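Local coordinates for uncharacterized protein (Desulfovibrio piger, PDB 4LG3) that is of unknown function and belongs to the DUF4875 family, a member of the CamS-like clan, at residues D109-T112 against W113-L116. Residues are numbered along the deposited sequence; the frame is centred on the assembly and turned at random.
Sequences DDWT and WNTL. With SO4 (sulfate ion), chain D.
N114 lays its CB over the face of the W111 indole: the carbon sits 3.4 Å from the centroid of the six-membered ring and almost straight above it, a nearly centred CH-pi contact. Farther along the same side chain, the amide nitrogen ND2 stands over the CE2–NE1 bond of the indole, 3.2 Å from W111 CE2. The amide stands almost upright on the indole, their planes 83° apart, so N114 meets the ring with CB and one corner of its amide instead of stacking flat on it. The other end of the amide turns back to its own strand, where OD1 accepts a bond from T115 N at 2.8 Å; this local bond helps fix the rotation of the amide. W111 comes under N114 because its CG lies between the backbone N and the carbonyl carbon (chi1 55°), which folds the indole forward along the chain until CE3 comes within 3.6 Å of W113 N.

W113 points the other way. Its NE1 gives a straight hydrogen bond of 2.9 Å to sulfate O3, which lies at the ring edge in its plane; the ion was probably taken from the crystallisation liquor and is also bound by Y98 OH. T112 flanks this site, its CG2 3.8 Å from W113 CD1.

The two tryptophans thus part where the loop enters strand 113-118, which pairs antiparallel with strand 92-98. W111 rests on T97 of that neighbour, while W113 stacks with Y98 and packs against I61, A64 and R65 of helix 53-71.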
# COMPACT_ATOMS: atom_id res chain seq x y z
N ASP A 109 -17.33 -0.15 19.18
CA ASP A 109 -17.60 -1.04 18.05
C ASP A 109 -17.46 -2.50 18.57
O ASP A 109 -17.20 -2.72 19.76
CB ASP A 109 -16.65 -0.77 16.87
CG ASP A 109 -16.86 0.53 16.10
OD1 ASP A 109 -18.04 0.90 15.84
OD2 ASP A 109 -15.84 1.14 15.68
N ASP A 110 -17.66 -3.48 17.68
CA ASP A 110 -17.54 -4.88 18.08
C ASP A 110 -16.75 -5.65 17.02
O ASP A 110 -17.28 -6.54 16.36
CB ASP A 110 -18.94 -5.50 18.34
CG ASP A 110 -18.90 -6.94 18.83
OD1 ASP A 110 -18.16 -7.22 19.80
OD2 ASP A 110 -19.58 -7.79 18.21
N TRP A 111 -15.49 -5.27 16.85
CA TRP A 111 -14.60 -5.93 15.90
C TRP A 111 -13.17 -5.74 16.30
O TRP A 111 -12.84 -4.74 16.94
CB TRP A 111 -14.82 -5.47 14.44
CG TRP A 111 -14.71 -4.00 14.18
CD1 TRP A 111 -15.75 -3.13 13.98
CD2 TRP A 111 -13.51 -3.24 13.93
NE1 TRP A 111 -15.27 -1.88 13.66
CE2 TRP A 111 -13.90 -1.92 13.59
CE3 TRP A 111 -12.14 -3.57 13.92
CZ2 TRP A 111 -12.98 -0.92 13.29
CZ3 TRP A 111 -11.22 -2.57 13.65
CH2 TRP A 111 -11.63 -1.26 13.34
N THR A 112 -12.32 -6.68 15.88
CA THR A 112 -10.88 -6.71 16.13
C THR A 112 -10.16 -6.37 14.83
O THR A 112 -9.16 -5.66 14.84
CB THR A 112 -10.49 -8.08 16.71
OG1 THR A 112 -11.37 -8.36 17.81
CG2 THR A 112 -9.02 -8.16 17.15
N TRP A 113 -10.67 -6.88 13.71
CA TRP A 113 -10.10 -6.64 12.38
C TRP A 113 -11.15 -6.05 11.44
O TRP A 113 -12.31 -6.47 11.45
CB TRP A 113 -9.50 -7.93 11.79
CG TRP A 113 -8.27 -8.40 12.53
CD1 TRP A 113 -8.22 -9.29 13.56
CD2 TRP A 113 -6.91 -8.01 12.27
NE1 TRP A 113 -6.92 -9.48 13.97
CE2 TRP A 113 -6.09 -8.72 13.18
CE3 TRP A 113 -6.30 -7.13 11.36
CZ2 TRP A 113 -4.70 -8.55 13.22
CZ3 TRP A 113 -4.93 -6.97 11.40
CH2 TRP A 113 -4.14 -7.67 12.32
N ASN A 114 -10.75 -5.06 10.65
CA ASN A 114 -11.62 -4.39 9.68
C ASN A 114 -10.80 -3.81 8.55
O ASN A 114 -9.57 -3.71 8.68
CB ASN A 114 -12.43 -3.29 10.35
CG ASN A 114 -13.79 -3.04 9.72
OD1 ASN A 114 -14.07 -3.41 8.57
ND2 ASN A 114 -14.66 -2.40 10.47
N THR A 115 -11.47 -3.42 7.45
CA THR A 115 -10.89 -2.76 6.28
C THR A 115 -9.80 -3.65 5.72
O THR A 115 -8.66 -3.23 5.47
CB THR A 115 -10.40 -1.32 6.64
OG1 THR A 115 -11.35 -0.69 7.51
CG2 THR A 115 -10.20 -0.44 5.41
N LEU A 116 -10.17 -4.93 5.55
CA LEU A 116 -9.25 -5.95 5.08
C LEU A 116 -9.26 -5.97 3.58
O LEU A 116 -10.28 -6.29 2.99
CB LEU A 116 -9.64 -7.32 5.66
CG LEU A 116 -9.72 -7.40 7.19
CD1 LEU A 116 -10.22 -8.79 7.65
CD2 LEU A 116 -8.39 -6.99 7.86
S SO4 D . -6.23 -11.52 17.55
O1 SO4 D . -5.15 -12.47 17.88
O2 SO4 D . -5.94 -10.25 18.21
O3 SO4 D . -6.31 -11.37 16.08
O4 SO4 D . -7.50 -12.04 18.04